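Putative exonuclease (Eubacterium rectale, PDB 3L0A) is a zinc-binding protein of the PDDEXK nuclease clan that is thought to act as a hydrolase, possibly an exonuclease, although its substrate is not established. Local coordinates at residues F191-A196 / R205-T210; E7-Q12 / K127-M132; G59-S64 / Q93-I98; S149-K154 / E201-I206. One frame throughout, in Å; residues are numbered along the deposited sequence. Where two conformers were deposited one is given.

Interaction 1 of 4, residues F191-A196 / R205-T210; sequences FFIAGA and RIIHVT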
# COMPACT_ATOMS: atom_id res chain seq x y z
N PHE A 191 -19.32 2.70 -28.68
CA PHE A 191 -18.49 1.81 -27.90
C PHE A 191 -18.81 2.00 -26.43
O PHE A 191 -18.82 3.14 -25.92
CB PHE A 191 -17.02 2.11 -28.18
CG PHE A 191 -16.07 1.18 -27.48
CD1 PHE A 191 -15.87 -0.11 -27.94
CD2 PHE A 191 -15.37 1.60 -26.36
CE1 PHE A 191 -15.03 -0.98 -27.27
CE2 PHE A 191 -14.52 0.76 -25.70
CZ PHE A 191 -14.34 -0.54 -26.17
N PHE A 192 -19.11 0.88 -25.78
CA PHE A 192 -19.42 0.78 -24.36
C PHE A 192 -18.49 -0.21 -23.67
O PHE A 192 -18.21 -1.29 -24.20
CB PHE A 192 -20.83 0.26 -24.17
CG PHE A 192 -21.90 1.11 -24.81
CD1 PHE A 192 -22.30 0.88 -26.12
CD2 PHE A 192 -22.52 2.13 -24.08
CE1 PHE A 192 -23.30 1.67 -26.71
CE2 PHE A 192 -23.55 2.89 -24.65
CZ PHE A 192 -23.93 2.67 -25.98
N ILE A 193 -18.00 0.18 -22.50
CA ILE A 193 -17.32 -0.71 -21.57
C ILE A 193 -18.32 -1.18 -20.54
O ILE A 193 -19.03 -0.37 -19.92
CB ILE A 193 -16.14 0.00 -20.89
CG1 ILE A 193 -15.02 0.22 -21.93
CG2 ILE A 193 -15.63 -0.82 -19.70
CD1 ILE A 193 -13.99 1.28 -21.54
N ALA A 194 -18.43 -2.49 -20.39
CA ALA A 194 -19.32 -3.06 -19.40
C ALA A 194 -18.42 -3.40 -18.23
O ALA A 194 -17.78 -4.45 -18.22
CB ALA A 194 -20.05 -4.31 -19.95
N GLY A 195 -18.31 -2.49 -17.26
CA GLY A 195 -17.39 -2.66 -16.16
C GLY A 195 -17.97 -3.29 -14.90
O GLY A 195 -19.11 -2.94 -14.48
N ALA A 196 -17.18 -4.17 -14.28
CA ALA A 196 -17.49 -4.71 -12.95
C ALA A 196 -16.23 -4.67 -12.15
O ALA A 196 -15.16 -4.80 -12.71
CB ALA A 196 -18.03 -6.12 -13.04
N ARG A 205 -21.35 -0.86 -13.94
CA ARG A 205 -21.71 0.27 -14.82
C ARG A 205 -21.56 -0.12 -16.28
O ARG A 205 -20.62 -0.82 -16.64
CB ARG A 205 -20.74 1.46 -14.64
CG ARG A 205 -20.79 2.21 -13.34
CD ARG A 205 -22.10 2.83 -13.07
NE ARG A 205 -22.08 3.56 -11.80
CZ ARG A 205 -23.12 4.29 -11.36
NH1 ARG A 205 -24.25 4.36 -12.07
NH2 ARG A 205 -23.04 4.94 -10.21
N ILE A 206 -22.45 0.40 -17.12
CA ILE A 206 -22.24 0.50 -18.56
C ILE A 206 -21.70 1.90 -18.86
O ILE A 206 -22.35 2.89 -18.53
CB ILE A 206 -23.56 0.27 -19.33
CG1 ILE A 206 -24.04 -1.18 -19.19
CG2 ILE A 206 -23.38 0.54 -20.81
CD1 ILE A 206 -22.92 -2.28 -19.57
N ILE A 207 -20.51 2.01 -19.46
CA ILE A 207 -19.91 3.32 -19.73
C ILE A 207 -19.77 3.56 -21.24
O ILE A 207 -18.99 2.87 -21.90
CB ILE A 207 -18.55 3.44 -19.09
CG1 ILE A 207 -18.63 3.11 -17.60
CG2 ILE A 207 -17.95 4.86 -19.30
CD1 ILE A 207 -17.57 2.21 -17.11
N HIS A 208 -20.49 4.55 -21.77
CA HIS A 208 -20.33 4.99 -23.17
C HIS A 208 -19.10 5.90 -23.31
O HIS A 208 -19.02 6.96 -22.67
CB HIS A 208 -21.57 5.72 -23.60
CG HIS A 208 -21.59 6.10 -25.05
ND1 HIS A 208 -22.59 6.89 -25.59
CD2 HIS A 208 -20.74 5.82 -26.07
CE1 HIS A 208 -22.32 7.10 -26.87
NE2 HIS A 208 -21.20 6.47 -27.17
N VAL A 209 -18.15 5.46 -24.14
CA VAL A 209 -16.96 6.26 -24.48
C VAL A 209 -17.27 6.98 -25.79
O VAL A 209 -17.36 6.35 -26.83
CB VAL A 209 -15.71 5.34 -24.65
CG1 VAL A 209 -14.46 6.17 -24.88
CG2 VAL A 209 -15.54 4.40 -23.44
N THR A 210 -17.52 8.28 -25.73
CA THR A 210 -18.09 9.00 -26.83
C THR A 210 -17.11 9.24 -27.99
O THR A 210 -15.92 9.15 -27.84
CB THR A 210 -18.75 10.31 -26.34
OG1 THR A 210 -17.88 10.97 -25.43
CG2 THR A 210 -20.05 10.00 -25.59
O HOH W 1 -19.06 5.82 -28.93
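Phe192 and His208 face each other in a non-hydrogen-bonded pair of the antiparallel strands 191-196 and 205-209, and their rings overlap obliquely, planes 35° apart, centroids 4.8 Å apart. The bump here is the rim of the phenylalanine: its CE2 rests against His208 CB at 3.6 Å, and on the flank its CD2 meets Ile206 CG2, so the ring fills the hollow between two side chains of the opposing strand. Next along the same face, the small Ala194 leaves a dip that Ile206 fills. Because CG1 of Ile206 stands beside its own backbone N (chi1 -68°) and CD1 folds back, CD1 comes to 3.5 Å from Ala194 CB. The other face carries Phe191, Ile193, Ile207 and Val209. There Val209 CG2 is the shared knob, touching the edge of the Phe191 ring and lying 4.0 Å from Ile193 CD1. Backbone bonds tie Ile193 to Ile207 in both directions, the shorter running from Ile207 N to Ile193 O at 2.8 Å. At the far end one water is gripped by Phe191 N, His208 NE2 and Val209 O, in the plane of the imidazole, whose CD2 edge faces Phe191 O at 3.3 Å. Ile207 and His208 also pair with a parallel strand of the second subunit. Two adjacent antiparallel strands make this a beta hairpin, at the edge of this chain's mixed sheet, which runs on into the second subunit.

Interaction 2 of 4, residues E7-Q12 / K127-M132; sequences ENYYSQ and KWKIKM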
# COMPACT_ATOMS: atom_id res chain seq x y z
N GLU A 7 -8.66 -20.46 -32.45
CA GLU A 7 -7.52 -21.28 -32.00
C GLU A 7 -6.22 -20.52 -32.22
O GLU A 7 -5.31 -20.57 -31.36
CB GLU A 7 -7.47 -22.64 -32.71
CG GLU A 7 -6.46 -23.65 -32.12
CD GLU A 7 -5.84 -24.59 -33.17
OE1 GLU A 7 -6.58 -25.41 -33.76
OE2 GLU A 7 -4.60 -24.50 -33.39
N ASN A 8 -6.14 -19.81 -33.35
CA ASN A 8 -4.89 -19.14 -33.80
C ASN A 8 -4.78 -17.60 -33.70
O ASN A 8 -3.76 -17.02 -34.10
CB ASN A 8 -4.58 -19.58 -35.25
CG ASN A 8 -5.24 -18.69 -36.31
OD1 ASN A 8 -6.17 -17.91 -36.03
ND2 ASN A 8 -4.74 -18.80 -37.55
N TYR A 9 -5.81 -16.94 -33.17
CA TYR A 9 -5.85 -15.47 -33.09
C TYR A 9 -4.62 -14.86 -32.42
O TYR A 9 -4.11 -13.83 -32.86
CB TYR A 9 -7.07 -15.00 -32.32
CG TYR A 9 -7.24 -13.51 -32.29
CD1 TYR A 9 -7.82 -12.85 -33.34
CD2 TYR A 9 -6.85 -12.77 -31.21
CE1 TYR A 9 -7.99 -11.47 -33.32
CE2 TYR A 9 -7.03 -11.37 -31.17
CZ TYR A 9 -7.59 -10.73 -32.23
OH TYR A 9 -7.75 -9.36 -32.21
N TYR A 10 -4.17 -15.49 -31.34
CA TYR A 10 -3.07 -14.97 -30.53
C TYR A 10 -1.73 -15.59 -30.93
O TYR A 10 -0.73 -15.37 -30.28
CB TYR A 10 -3.34 -15.20 -29.03
CG TYR A 10 -4.58 -14.47 -28.45
CD1 TYR A 10 -4.61 -13.09 -28.32
CD2 TYR A 10 -5.70 -15.19 -28.04
CE1 TYR A 10 -5.75 -12.44 -27.79
CE2 TYR A 10 -6.83 -14.55 -27.50
CZ TYR A 10 -6.85 -13.19 -27.38
OH TYR A 10 -7.98 -12.56 -26.88
N SER A 11 -1.70 -16.34 -32.04
CA SER A 11 -0.50 -17.05 -32.44
C SER A 11 0.61 -16.09 -32.81
O SER A 11 0.35 -14.93 -33.13
CB SER A 11 -0.79 -18.03 -33.58
OG SER A 11 -1.27 -17.39 -34.77
N GLN A 12 1.84 -16.58 -32.76
CA GLN A 12 3.02 -15.81 -33.17
C GLN A 12 2.88 -15.29 -34.59
O GLN A 12 3.15 -14.12 -34.82
CB GLN A 12 4.31 -16.64 -33.05
CG GLN A 12 4.69 -16.98 -31.61
CD GLN A 12 5.07 -15.75 -30.81
OE1 GLN A 12 4.24 -15.17 -30.08
NE2 GLN A 12 6.33 -15.32 -30.96
N LYS A 127 -2.11 -4.24 -41.85
CA LYS A 127 -3.33 -4.98 -41.58
C LYS A 127 -3.48 -5.01 -40.05
O LYS A 127 -2.47 -5.04 -39.33
CB LYS A 127 -3.20 -6.42 -42.10
CG LYS A 127 -2.80 -6.56 -43.55
CD LYS A 127 -2.76 -8.04 -44.00
CE LYS A 127 -4.13 -8.52 -44.52
NZ LYS A 127 -4.08 -9.89 -45.16
N TRP A 128 -4.72 -4.98 -39.54
CA TRP A 128 -5.02 -5.10 -38.10
C TRP A 128 -5.99 -6.25 -37.82
O TRP A 128 -6.65 -6.74 -38.73
CB TRP A 128 -5.67 -3.83 -37.57
CG TRP A 128 -4.77 -2.63 -37.47
CD1 TRP A 128 -4.17 -1.96 -38.50
CD2 TRP A 128 -4.40 -1.93 -36.27
NE1 TRP A 128 -3.44 -0.90 -38.03
CE2 TRP A 128 -3.56 -0.85 -36.66
CE3 TRP A 128 -4.68 -2.12 -34.91
CZ2 TRP A 128 -2.98 0.04 -35.73
CZ3 TRP A 128 -4.11 -1.23 -33.97
CH2 TRP A 128 -3.27 -0.16 -34.39
N LYS A 129 -6.09 -6.67 -36.56
CA LYS A 129 -7.11 -7.63 -36.12
C LYS A 129 -7.77 -7.15 -34.84
O LYS A 129 -7.14 -6.50 -34.05
CB LYS A 129 -6.51 -9.01 -35.85
CG LYS A 129 -5.30 -9.03 -34.94
CD LYS A 129 -4.81 -10.48 -34.80
CE LYS A 129 -3.48 -10.63 -34.04
NZ LYS A 129 -3.68 -10.99 -32.60
N ILE A 130 -9.05 -7.48 -34.68
CA ILE A 130 -9.79 -7.22 -33.43
C ILE A 130 -10.61 -8.46 -33.07
O ILE A 130 -10.91 -9.29 -33.94
CB ILE A 130 -10.72 -5.99 -33.54
CG1 ILE A 130 -11.77 -6.20 -34.64
CG2 ILE A 130 -9.91 -4.69 -33.83
CD1 ILE A 130 -13.13 -5.55 -34.34
N LYS A 131 -10.96 -8.55 -31.80
CA LYS A 131 -11.79 -9.62 -31.26
C LYS A 131 -12.66 -8.99 -30.16
O LYS A 131 -12.15 -8.53 -29.15
CB LYS A 131 -10.93 -10.75 -30.68
CG LYS A 131 -11.73 -11.99 -30.40
CD LYS A 131 -10.88 -13.24 -30.12
CE LYS A 131 -10.20 -13.14 -28.77
NZ LYS A 131 -10.06 -14.48 -28.14
N MSE A 132 -13.97 -8.95 -30.36
CA MSE A 132 -14.86 -8.13 -29.51
C MSE A 132 -15.65 -9.02 -28.53
O MSE A 132 -16.16 -10.07 -28.92
CB MSE A 132 -15.84 -7.34 -30.40
CG MSE A 132 -15.21 -6.47 -31.49
SE MSE A 132 -16.57 -5.62 -32.62
CE MSE A 132 -16.74 -7.04 -33.94
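Tyr9 sits in a type I beta turn from Asn8 to Ser11 and faces Lys129 of strand 127-132, their CA atoms 8.5 Å apart, so side chains carry most of the contact. The Tyr9 ring slides between two lysines. On one face Lys129 lays its CD against the ring and brings NZ to 3.9 Å from the Tyr9 ring centroid, 21° off the normal, a cation-pi contact. The chain bends only at its last torsion (chi4 97°), which turns the ammonium back to donate to Tyr9 O at 2.9 Å; NZ also bonds Asn15 OD1. Over the opposite face Lys131 CB makes a CH-pi contact, 4.1 Å from the Tyr9 centroid. Tyr10 lies with one face over Tyr9 CD2, and its OH comes 3.0 Å from Lys131 CE. With an alanine here in place of Tyr9, the two lysine chains would probably be left with a gap between them and the Lys129 ammonium without its aromatic partner. Asn8 O accepts both Ser11 N and Ser11 OG, and Ser11 OG in turn caps Ala14 N at the start of helix 12-17. Strand 127-132 is flanked by strand 19-20 and by strand 114-123, whose Ile118 also touches Tyr9, while helix 170-185 packs on Trp128, Ile130 and Met132.

Interaction 3 of 4, residues G59-S64 / Q93-I98; sequences GSYVDS and QAEEII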
# COMPACT_ATOMS: atom_id res chain seq x y z
N GLY A 59 -10.07 -11.92 -15.50
CA GLY A 59 -10.75 -11.42 -16.68
C GLY A 59 -11.00 -12.42 -17.77
O GLY A 59 -12.09 -12.39 -18.35
N SER A 60 -10.04 -13.30 -18.10
CA SER A 60 -10.30 -14.34 -19.13
C SER A 60 -11.32 -15.43 -18.64
O SER A 60 -12.05 -16.07 -19.45
CB SER A 60 -9.02 -15.05 -19.62
OG SER A 60 -8.25 -14.27 -20.53
N TYR A 61 -11.37 -15.64 -17.33
CA TYR A 61 -12.26 -16.64 -16.74
C TYR A 61 -13.68 -16.21 -17.03
O TYR A 61 -14.51 -17.02 -17.45
CB TYR A 61 -12.03 -16.73 -15.22
CG TYR A 61 -12.82 -17.82 -14.50
CD1 TYR A 61 -14.09 -17.59 -14.01
CD2 TYR A 61 -12.26 -19.06 -14.26
CE1 TYR A 61 -14.78 -18.57 -13.28
CE2 TYR A 61 -12.93 -20.04 -13.54
CZ TYR A 61 -14.20 -19.80 -13.06
OH TYR A 61 -14.87 -20.80 -12.39
N VAL A 62 -13.91 -14.92 -16.82
CA VAL A 62 -15.20 -14.32 -17.04
C VAL A 62 -15.54 -14.28 -18.52
O VAL A 62 -16.69 -14.61 -18.88
CB VAL A 62 -15.27 -12.92 -16.43
CG1 VAL A 62 -16.56 -12.30 -16.82
CG2 VAL A 62 -15.11 -12.97 -14.86
N ASP A 63 -14.58 -13.93 -19.39
CA ASP A 63 -14.84 -14.01 -20.86
C ASP A 63 -15.29 -15.41 -21.23
O ASP A 63 -16.27 -15.64 -21.95
CB ASP A 63 -13.57 -13.77 -21.68
CG ASP A 63 -13.26 -12.33 -21.87
OD1 ASP A 63 -14.18 -11.50 -21.78
OD2 ASP A 63 -12.08 -12.03 -22.11
N SER A 64 -14.52 -16.36 -20.73
CA SER A 64 -14.80 -17.73 -21.03
C SER A 64 -16.18 -18.19 -20.54
O SER A 64 -16.83 -19.00 -21.21
CB SER A 64 -13.73 -18.64 -20.48
OG SER A 64 -13.89 -19.87 -21.18
N GLN A 93 -14.20 -15.30 -6.22
CA GLN A 93 -14.76 -13.96 -6.41
C GLN A 93 -15.21 -13.68 -7.86
O GLN A 93 -16.27 -13.09 -8.06
CB GLN A 93 -13.75 -12.89 -6.02
CG GLN A 93 -14.30 -11.45 -6.19
CD GLN A 93 -13.24 -10.43 -5.81
OE1 GLN A 93 -12.15 -10.36 -6.41
NE2 GLN A 93 -13.53 -9.65 -4.80
N ALA A 94 -14.41 -14.07 -8.86
CA ALA A 94 -14.89 -13.99 -10.25
C ALA A 94 -16.32 -14.53 -10.40
O ALA A 94 -17.15 -13.91 -11.04
CB ALA A 94 -13.98 -14.75 -11.19
N GLU A 95 -16.62 -15.69 -9.82
CA GLU A 95 -18.02 -16.20 -9.95
C GLU A 95 -18.99 -15.29 -9.22
O GLU A 95 -20.13 -15.14 -9.65
CB GLU A 95 -18.16 -17.68 -9.50
CG GLU A 95 -17.12 -18.56 -10.24
CD GLU A 95 -17.48 -20.07 -10.31
OE1 GLU A 95 -18.18 -20.59 -9.43
OE2 GLU A 95 -17.02 -20.75 -11.24
N GLU A 96 -18.54 -14.67 -8.14
CA GLU A 96 -19.39 -13.71 -7.42
C GLU A 96 -19.74 -12.53 -8.31
O GLU A 96 -20.89 -12.06 -8.34
CB GLU A 96 -18.75 -13.21 -6.12
CG GLU A 96 -19.10 -14.06 -4.86
CD GLU A 96 -18.33 -13.65 -3.58
OE1 GLU A 96 -17.43 -12.76 -3.63
OE2 GLU A 96 -18.63 -14.25 -2.51
N ILE A 97 -18.74 -12.05 -9.01
CA ILE A 97 -18.92 -10.94 -9.93
C ILE A 97 -19.87 -11.37 -11.04
O ILE A 97 -20.79 -10.64 -11.37
CB ILE A 97 -17.62 -10.46 -10.54
CG1 ILE A 97 -16.67 -9.92 -9.46
CG2 ILE A 97 -17.91 -9.42 -11.55
CD1 ILE A 97 -15.26 -9.77 -9.93
N ILE A 98 -19.68 -12.55 -11.62
CA ILE A 98 -20.58 -13.02 -12.72
C ILE A 98 -22.05 -13.04 -12.28
O ILE A 98 -22.97 -12.65 -13.04
CB ILE A 98 -20.20 -14.40 -13.23
CG1 ILE A 98 -18.89 -14.33 -14.03
CG2 ILE A 98 -21.28 -15.04 -14.05
CD1 ILE A 98 -18.23 -15.72 -14.24
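Tyr61 reaches from helix 59-64 to Glu95 of helix 93-98 and meets its carboxylate at the phenol end. The hydroxyl donates to Glu95 OE2, which lies near the plane of the ring at its edge; the modelled OH to OE2 distance of 2.4 Å is very short, and its exact value is best read with caution. Ring and carboxylate planes stand 45° apart, so the two groups meet askew instead of lying flat in one plane. Tyr61 has its CG opposite the backbone N (chi1 -175°), which sends the ring out toward the other helix, while the glutamate chain, extended beyond CG, swings its end over from a helix flank to meet it. The approach also brings aliphatic carbon to the ring: Glu95 CG lies 3.8 Å from Tyr61 CE1. Nearer the root of the ring, Ala94, the residue before Glu95, sets its CB 4.0 Å from Tyr61 CD1, and the small methyl is consistent with the approach here, the CA atoms of Val62 and Ala94 being 6.8 Å apart.

Val62 and Ile98 pass each other in opposite directions, and Val62 CG2 touches Ile98 CG1 at 4.1 Å. A phenylalanine at Tyr61 would probably keep the packing on Ala94 but leave the Glu95 carboxylate without its hydroxyl donor. The short helical segments cross at -47°, their axes 9.9 Å apart. Helix 70-76 covers Tyr61 through Leu70 and Lys74, Leu87 touches both Tyr61 and Glu95, and strand 140-147 of the sheet lies beneath, Leu144 against Val62 and Val146 against Ile97.

Interaction 4 of 4, residues S149-K154 / E201-I206; sequences SITDLK and EPDIRI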
# COMPACT_ATOMS: atom_id res chain seq x y z
N SER A 149 -11.33 -0.75 -9.70
CA SER A 149 -12.21 0.41 -9.54
C SER A 149 -12.62 1.05 -10.85
O SER A 149 -11.79 1.23 -11.75
CB SER A 149 -11.53 1.51 -8.70
OG SER A 149 -12.50 2.41 -8.15
N ILE A 150 -13.91 1.41 -10.93
CA ILE A 150 -14.46 2.26 -11.97
C ILE A 150 -14.32 3.75 -11.66
O ILE A 150 -14.01 4.55 -12.53
CB ILE A 150 -15.98 1.96 -12.14
CG1 ILE A 150 -16.19 0.56 -12.77
CG2 ILE A 150 -16.65 3.04 -12.92
CD1 ILE A 150 -17.64 0.05 -12.70
N THR A 151 -14.56 4.14 -10.41
CA THR A 151 -14.61 5.57 -10.01
C THR A 151 -13.27 6.22 -9.65
O THR A 151 -13.18 7.45 -9.63
CB THR A 151 -15.52 5.75 -8.81
OG1 THR A 151 -15.11 4.81 -7.82
CG2 THR A 151 -16.96 5.47 -9.19
N ASP A 152 -12.25 5.42 -9.33
CA ASP A 152 -10.95 5.97 -8.98
C ASP A 152 -10.34 6.70 -10.15
O ASP A 152 -10.25 6.17 -11.26
CB ASP A 152 -9.99 4.90 -8.49
CG ASP A 152 -10.20 4.52 -7.00
OD1 ASP A 152 -11.03 5.09 -6.26
OD2 ASP A 152 -9.50 3.60 -6.56
N LEU A 153 -9.90 7.94 -9.84
CA LEU A 153 -9.13 8.81 -10.73
C LEU A 153 -7.65 8.67 -10.39
O LEU A 153 -7.29 8.44 -9.21
CB LEU A 153 -9.59 10.27 -10.57
CG LEU A 153 -11.08 10.58 -10.84
CD1 LEU A 153 -11.37 12.10 -10.92
CD2 LEU A 153 -11.56 9.91 -12.10
N LYS A 154 -6.79 8.79 -11.41
CA LYS A 154 -5.33 8.71 -11.22
C LYS A 154 -4.62 9.96 -11.77
O LYS A 154 -4.95 10.49 -12.84
CB LYS A 154 -4.73 7.44 -11.85
CG LYS A 154 -5.29 6.14 -11.25
CD LYS A 154 -4.24 4.99 -11.17
CE LYS A 154 -4.85 3.57 -10.87
NZ LYS A 154 -5.65 3.44 -9.59
N GLU A 201 -18.65 -5.63 -2.49
CA GLU A 201 -19.86 -5.63 -3.32
C GLU A 201 -19.41 -5.00 -4.62
O GLU A 201 -19.02 -3.86 -4.64
CB GLU A 201 -20.96 -4.80 -2.72
CG GLU A 201 -21.71 -5.49 -1.59
CD GLU A 201 -22.57 -6.63 -2.07
OE1 GLU A 201 -22.98 -6.63 -3.26
OE2 GLU A 201 -22.87 -7.51 -1.24
N PRO A 202 -19.39 -5.77 -5.71
CA PRO A 202 -18.94 -5.23 -6.97
C PRO A 202 -19.74 -4.01 -7.43
O PRO A 202 -20.95 -3.97 -7.31
CB PRO A 202 -19.14 -6.39 -7.94
CG PRO A 202 -19.26 -7.60 -7.09
CD PRO A 202 -19.74 -7.20 -5.81
N ASP A 203 -19.03 -3.02 -7.94
CA ASP A 203 -19.60 -1.86 -8.63
C ASP A 203 -19.87 -2.29 -10.05
O ASP A 203 -18.97 -2.79 -10.69
CB ASP A 203 -18.54 -0.75 -8.64
CG ASP A 203 -19.11 0.64 -8.83
OD1 ASP A 203 -20.30 0.84 -8.67
OD2 ASP A 203 -18.31 1.55 -9.12
N ILE A 204 -21.07 -2.09 -10.56
CA ILE A 204 -21.36 -2.33 -11.98
C ILE A 204 -21.86 -1.07 -12.70
O ILE A 204 -22.72 -0.34 -12.14
CB ILE A 204 -22.45 -3.47 -12.23
CG1 ILE A 204 -23.86 -2.98 -11.87
CG2 ILE A 204 -22.06 -4.78 -11.52
CD1 ILE A 204 -24.92 -4.05 -11.79
N ARG A 205 -21.35 -0.86 -13.94
CA ARG A 205 -21.71 0.27 -14.82
C ARG A 205 -21.56 -0.12 -16.28
O ARG A 205 -20.62 -0.82 -16.64
CB ARG A 205 -20.74 1.46 -14.64
CG ARG A 205 -20.79 2.21 -13.34
CD ARG A 205 -22.10 2.83 -13.07
NE ARG A 205 -22.08 3.56 -11.80
CZ ARG A 205 -23.12 4.29 -11.36
NH1 ARG A 205 -24.25 4.36 -12.07
NH2 ARG A 205 -23.04 4.94 -10.21
N ILE A 206 -22.45 0.40 -17.12
CA ILE A 206 -22.24 0.50 -18.56
C ILE A 206 -21.70 1.90 -18.86
O ILE A 206 -22.35 2.89 -18.53
CB ILE A 206 -23.56 0.27 -19.33
CG1 ILE A 206 -24.04 -1.18 -19.19
CG2 ILE A 206 -23.38 0.54 -20.81
CD1 ILE A 206 -22.92 -2.28 -19.57
O HOH W 2 -15.88 1.40 -8.76
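Ile150 reaches from the loop 149-154 with its terminal methyl to Asp203 and the first residues of strand 204-209. CD1 lies 3.7 Å from Asp203 O and 3.9 Å from Arg205 CG, the side chains of Ile150 and Arg205 crossing at about a right angle, so one methyl is wedged between a backbone carbonyl and the aliphatic root of an arginine. Nearer the backbone, Ile150 CB approaches Asp203 OD2 at 3.8 Å, and Thr151 CG2 is a further, looser neighbour of that oxygen. The polar link between the segments runs through a water: it accepts from Ile150 N at 2.9 Å and donates to Asp203 OD2 at 2.5 Å, a short distance. Asp203 holds its CG opposite the backbone N (chi1 -158°), which turns the carboxylate toward the loop. An ST motif shapes that loop from within, Ser149 OG accepting from Asp152 N at 3.2 Å. The loop follows strand 140-147 of the mixed sheet and leads to the small antiparallel pair 154-156 and 160-162. Further out, Asp203 OD1 forms a salt bridge with Arg251 of the second subunit, so OD2 takes the water and OD1 the arginine. Asp203 N is held by Thr197 OG1, and Leu262 of the second subunit packs on Ile150.

Interactions 1 and 4 are the closest pair, with centres 11 Å apart; they share Arg205 and Ile206, and both meet the second subunit, so the sheet edge and the loop beside it both face that subunit. Ile150 CD1 lies 3.8 Å from Gly195 O, joining the two directly. Interaction 3 touches both of them: Ile97 CG2 meets Ala196 CB at 3.6 Å, and Ile97 CG1 meets Pro202 CG at 4.2 Å. Interaction 2 works on another part of the same sheet, its centre about 29 Å from that of interaction 4, on the opposite side of the chain's centre. All four lie away from the four-cysteine zinc site.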